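Long-range contact in putative RnfG subunit of electron transport complex (Thermotoga maritima, PDB 3DCZ), which probably serves as the FMN-carrying subunit of a membrane-bound complex that couples electron transfer to ion translocation across the membrane: residues A[79-91]-A[100-112]. Sequence-based numbering, arbitrary orientation.
Sequences KDGRNAYVLSGYA and VVACFIKTEDGFM. With ACT (acetate ion), chain D.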
loop_
_atom_site.group_PDB
_atom_site.type_symbol
_atom_site.label_atom_id
_atom_site.label_comp_id
_atom_site.label_asym_id
_atom_site.label_seq_id
_atom_site.Cartn_x
_atom_site.Cartn_y
_atom_site.Cartn_z
ATOM N N LYS A 79 -3.150 15.035 -9.233
ATOM C CA LYS A 79 -3.399 16.050 -10.242
ATOM C C LYS A 79 -4.881 16.365 -10.377
ATOM O O LYS A 79 -5.227 17.464 -10.798
ATOM C CB LYS A 79 -2.800 15.639 -11.600
ATOM C CG LYS A 79 -1.304 15.673 -11.633
ATOM C CD LYS A 79 -0.759 14.916 -12.840
ATOM C CE LYS A 79 0.753 14.854 -12.838
ATOM N NZ LYS A 79 1.239 13.873 -13.883
ATOM N N ASP A 80 -5.747 15.411 -10.008
ATOM C CA ASP A 80 -7.190 15.652 -9.976
ATOM C C ASP A 80 -7.775 15.976 -8.582
ATOM O O ASP A 80 -8.984 15.962 -8.383
ATOM C CB ASP A 80 -7.975 14.529 -10.666
ATOM C CG ASP A 80 -7.922 13.205 -9.943
ATOM O OD1 ASP A 80 -7.335 13.093 -8.850
ATOM O OD2 ASP A 80 -8.498 12.241 -10.510
ATOM N N GLY A 81 -6.909 16.342 -7.651
ATOM C CA GLY A 81 -7.314 17.009 -6.417
ATOM C C GLY A 81 -7.659 16.129 -5.240
ATOM O O GLY A 81 -8.248 16.598 -4.280
ATOM N N ARG A 82 -7.279 14.863 -5.316
ATOM C CA ARG A 82 -7.534 13.900 -4.238
ATOM C C ARG A 82 -6.344 13.842 -3.294
ATOM O O ARG A 82 -5.204 13.963 -3.712
ATOM C CB ARG A 82 -7.803 12.502 -4.817
ATOM C CG ARG A 82 -8.988 12.426 -5.762
ATOM C CD ARG A 82 -9.150 11.008 -6.320
ATOM N NE ARG A 82 -8.091 10.706 -7.308
ATOM C CZ ARG A 82 -7.648 9.483 -7.623
ATOM N NH1 ARG A 82 -8.150 8.383 -7.061
ATOM N NH2 ARG A 82 -6.681 9.359 -8.522
ATOM N N ASN A 83 -6.614 13.628 -2.014
ATOM C CA ASN A 83 -5.543 13.461 -1.035
ATOM C C ASN A 83 -5.049 12.042 -1.019
ATOM O O ASN A 83 -5.817 11.098 -0.853
ATOM C CB ASN A 83 -6.023 13.857 0.365
ATOM C CG ASN A 83 -6.133 15.356 0.549
ATOM O OD1 ASN A 83 -5.924 16.133 -0.389
ATOM N ND2 ASN A 83 -6.432 15.761 1.750
ATOM N N ALA A 84 -3.739 11.913 -1.160
ATOM C CA ALA A 84 -3.069 10.625 -1.213
ATOM C C ALA A 84 -2.100 10.553 -0.027
ATOM O O ALA A 84 -1.565 11.566 0.393
ATOM C CB ALA A 84 -2.358 10.472 -2.525
ATOM N N TYR A 85 -1.906 9.339 0.493
ATOM C CA TYR A 85 -1.052 9.086 1.645
ATOM C C TYR A 85 -0.156 7.931 1.290
ATOM O O TYR A 85 -0.658 6.914 0.780
ATOM C CB TYR A 85 -1.929 8.742 2.862
ATOM C CG TYR A 85 -2.772 9.921 3.237
ATOM C CD1 TYR A 85 -2.241 10.913 4.083
ATOM C CD2 TYR A 85 -4.007 10.131 2.673
ATOM C CE1 TYR A 85 -2.950 12.055 4.361
ATOM C CE2 TYR A 85 -4.736 11.267 2.980
ATOM C CZ TYR A 85 -4.196 12.230 3.824
ATOM O OH TYR A 85 -4.885 13.381 4.107
ATOM N N VAL A 86 1.141 8.058 1.537
ATOM C CA VAL A 86 2.065 6.949 1.359
ATOM C C VAL A 86 2.667 6.640 2.710
ATOM O O VAL A 86 3.131 7.508 3.434
ATOM C CB VAL A 86 3.158 7.254 0.290
ATOM C CG1 VAL A 86 4.175 6.119 0.246
ATOM C CG2 VAL A 86 2.500 7.508 -1.085
ATOM N N LEU A 87 2.620 5.362 3.042
ATOM C CA LEU A 87 3.344 4.910 4.227
ATOM C C LEU A 87 3.933 3.537 3.997
ATOM O O LEU A 87 3.841 2.990 2.900
ATOM C CB LEU A 87 2.457 5.005 5.483
ATOM C CG LEU A 87 1.211 4.121 5.591
ATOM C CD1 LEU A 87 0.483 4.395 6.905
ATOM C CD2 LEU A 87 0.245 4.374 4.414
ATOM N N SER A 88 4.613 3.027 5.023
ATOM C CA SER A 88 5.288 1.756 4.930
ATOM C C SER A 88 4.817 0.853 6.081
ATOM O O SER A 88 4.254 1.304 7.088
ATOM C CB SER A 88 6.795 2.023 5.017
ATOM O OG SER A 88 7.240 2.605 3.788
ATOM N N GLY A 89 5.115 -0.429 5.953
ATOM C CA GLY A 89 4.750 -1.359 6.972
ATOM C C GLY A 89 5.540 -2.640 6.957
ATOM O O GLY A 89 6.239 -2.968 5.979
ATOM N N TYR A 90 5.436 -3.329 8.074
ATOM C CA TYR A 90 6.129 -4.575 8.331
ATOM C C TYR A 90 5.184 -5.575 9.005
ATOM O O TYR A 90 4.391 -5.200 9.852
ATOM C CB TYR A 90 7.291 -4.322 9.304
ATOM C CG TYR A 90 7.941 -5.583 9.841
ATOM C CD1 TYR A 90 8.907 -6.280 9.112
ATOM C CD2 TYR A 90 7.539 -6.113 11.071
ATOM C CE1 TYR A 90 9.461 -7.441 9.630
ATOM C CE2 TYR A 90 8.097 -7.256 11.580
ATOM C CZ TYR A 90 9.039 -7.918 10.860
ATOM O OH TYR A 90 9.539 -9.079 11.444
ATOM N N ALA A 91 5.319 -6.847 8.682
ATOM C CA ALA A 91 4.717 -7.919 9.451
ATOM C C ALA A 91 5.701 -9.067 9.550
ATOM O O ALA A 91 6.500 -9.275 8.645
ATOM C CB ALA A 91 3.377 -8.390 8.805
ATOM N N VAL A 100 6.974 -3.023 3.164
ATOM C CA VAL A 100 5.909 -2.858 2.178
ATOM C C VAL A 100 5.538 -1.349 2.121
ATOM O O VAL A 100 5.193 -0.776 3.168
ATOM C CB VAL A 100 4.614 -3.616 2.578
ATOM C CG1 VAL A 100 3.553 -3.451 1.467
ATOM C CG2 VAL A 100 4.897 -5.096 2.843
ATOM N N VAL A 101 5.599 -0.740 0.929
ATOM C CA VAL A 101 5.241 0.681 0.719
ATOM C C VAL A 101 3.874 0.657 0.040
ATOM O O VAL A 101 3.618 -0.189 -0.825
ATOM C CB VAL A 101 6.290 1.408 -0.196
ATOM C CG1 VAL A 101 5.865 2.847 -0.444
ATOM C CG2 VAL A 101 7.703 1.303 0.478
ATOM N N ALA A 102 2.980 1.528 0.444
ATOM C CA ALA A 102 1.639 1.560 -0.128
ATOM C C ALA A 102 1.102 2.968 -0.173
ATOM O O ALA A 102 1.459 3.788 0.655
ATOM C CB ALA A 102 0.686 0.645 0.634
ATOM N N CYS A 103 0.234 3.212 -1.144
ATOM C CA CYS A 103 -0.427 4.490 -1.336
ATOM C C CYS A 103 -1.938 4.265 -1.203
ATOM O O CYS A 103 -2.529 3.408 -1.865
ATOM C CB CYS A 103 -0.146 5.071 -2.743
ATOM S SG CYS A 103 -1.153 6.544 -3.083
ATOM N N PHE A 104 -2.547 5.050 -0.314
ATOM C CA PHE A 104 -3.977 5.061 -0.090
ATOM C C PHE A 104 -4.484 6.432 -0.508
ATOM O O PHE A 104 -3.860 7.446 -0.238
ATOM C CB PHE A 104 -4.318 4.847 1.389
ATOM C CG PHE A 104 -3.938 3.493 1.899
ATOM C CD1 PHE A 104 -2.642 3.212 2.343
ATOM C CD2 PHE A 104 -4.887 2.487 1.969
ATOM C CE1 PHE A 104 -2.285 1.927 2.773
ATOM C CE2 PHE A 104 -4.534 1.204 2.467
ATOM C CZ PHE A 104 -3.216 0.937 2.860
ATOM N N ILE A 105 -5.639 6.454 -1.124
ATOM C CA ILE A 105 -6.259 7.698 -1.550
ATOM C C ILE A 105 -7.581 7.871 -0.828
ATOM O O ILE A 105 -8.431 6.983 -0.808
ATOM C CB ILE A 105 -6.429 7.744 -3.071
ATOM C CG1 ILE A 105 -5.030 7.707 -3.713
ATOM C CG2 ILE A 105 -7.229 8.993 -3.512
ATOM C CD1 ILE A 105 -5.014 7.439 -5.197
ATOM N N LYS A 106 -7.772 9.067 -0.284
ATOM C CA LYS A 106 -8.943 9.371 0.497
ATOM C C LYS A 106 -10.145 9.468 -0.404
ATOM O O LYS A 106 -10.148 10.164 -1.430
ATOM C CB LYS A 106 -8.775 10.687 1.275
ATOM C CG LYS A 106 -9.946 11.018 2.175
ATOM C CD LYS A 106 -9.951 10.181 3.448
ATOM C CE LYS A 106 -11.316 10.292 4.158
ATOM N NZ LYS A 106 -11.807 9.001 4.717
ATOM N N THR A 107 -11.187 8.769 0.053
ATOM C CA THR A 107 -12.495 8.690 -0.553
ATOM C C THR A 107 -13.558 9.207 0.430
ATOM O O THR A 107 -13.323 9.328 1.646
ATOM C CB THR A 107 -12.839 7.218 -0.866
ATOM O OG1 THR A 107 -12.450 6.394 0.251
ATOM C CG2 THR A 107 -12.079 6.778 -2.096
ATOM N N GLU A 108 -14.739 9.462 -0.100
ATOM C CA GLU A 108 -15.911 9.882 0.689
ATOM C C GLU A 108 -15.988 9.304 2.115
ATOM O O GLU A 108 -15.996 10.056 3.097
ATOM C CB GLU A 108 -17.180 9.511 -0.072
ATOM N N ASP A 109 -16.035 7.974 2.232
ATOM C CA ASP A 109 -16.248 7.330 3.543
ATOM C C ASP A 109 -15.054 6.489 4.036
ATOM O O ASP A 109 -15.180 5.749 5.018
ATOM C CB ASP A 109 -17.521 6.463 3.514
ATOM C CG ASP A 109 -18.802 7.288 3.401
ATOM O OD1 ASP A 109 -18.839 8.439 3.897
ATOM O OD2 ASP A 109 -19.782 6.776 2.811
ATOM N N GLY A 110 -13.897 6.601 3.380
ATOM C CA GLY A 110 -12.726 5.873 3.845
ATOM C C GLY A 110 -11.536 6.144 2.953
ATOM O O GLY A 110 -11.143 7.280 2.756
ATOM N N PHE A 111 -10.975 5.086 2.425
ATOM C CA PHE A 111 -9.798 5.182 1.628
ATOM C C PHE A 111 -9.887 4.086 0.606
ATOM O O PHE A 111 -10.544 3.070 0.829
ATOM C CB PHE A 111 -8.534 4.928 2.471
ATOM C CG PHE A 111 -8.187 6.022 3.435
ATOM C CD1 PHE A 111 -7.371 7.050 3.036
ATOM C CD2 PHE A 111 -8.674 6.017 4.755
ATOM C CE1 PHE A 111 -7.055 8.066 3.896
ATOM C CE2 PHE A 111 -8.344 7.017 5.609
ATOM C CZ PHE A 111 -7.538 8.040 5.189
HETATM N N MSE A 112 -9.197 4.298 -0.507
HETATM C CA MSE A 112 -8.945 3.217 -1.445
HETATM C C MSE A 112 -7.447 2.936 -1.457
HETATM O O MSE A 112 -6.636 3.806 -1.171
HETATM C CB MSE A 112 -9.476 3.534 -2.847
HETATM C CG MSE A 112 -8.646 4.496 -3.608
HETATM SE SE MSE A 112 -9.360 4.846 -5.332
HETATM C CE MSE A 112 -10.972 5.700 -4.842
HETATM C C ACT D . -8.327 13.504 4.338
HETATM O O ACT D . -7.442 13.490 3.465
HETATM O OXT ACT D . -9.355 14.140 4.012
HETATM C CH3 ACT D . -8.194 12.797 5.643
HETATM O O HOH W 1 -9.379 13.166 -1.483
#
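Y85 and F104 form a hydrogen-bonded pair in the antiparallel beta hairpin of strands 83-90 and 98-107. Y85 N donates to F104 O at 2.8 Å, and F104 N returns a bond to Y85 O. L87 with A102 and G89 with V100 repeat this doubled pattern. K106 N extends it with a nearly straight bond to N83 O (2.9 Å, 174°), and a water bridges N83 N and K106 O just beyond.

A84, V86 and S88 share one face of the sheet with V101, C103 and I105. There V86 CG1 lies 3.7 Å from V101 CG1. I105 CD1 lies over one face of the R82 guanidinium, and R82 NH1 is 3.7 Å from I105 CG2. D80 OD1 meets the guanidinium edge, close to its plane, in a salt bridge to R82 NE (2.9 Å). An alanine in place of R82 would probably leave D80 without this charge partner and take away the flat group packed on I105.

On the other face, L87 CD2 packs 3.7 Å from F104 CD1. The Y85 and F111 side chains cross at about a right angle, Y85 CD2 meeting F111 CE1 at the edge of the F111 ring. K106 CD rests over one face of the F111 ring, and the bends at chi2 (76°) and chi4 bring K106 NZ to G110 O (2.7 Å). Y85 OH and N83 ND2 both donate to one oxygen of an acetate ion, which probably comes from the crystallisation liquor.

The hairpin is central in a five-stranded antiparallel sheet of this FMN-binding family. Strand 67-77 flanks 83-90, and 110-120 flanks 98-107. Helix 188-206 packs on A102, F104 and F111, while L32 and L41 meet C103 and I105.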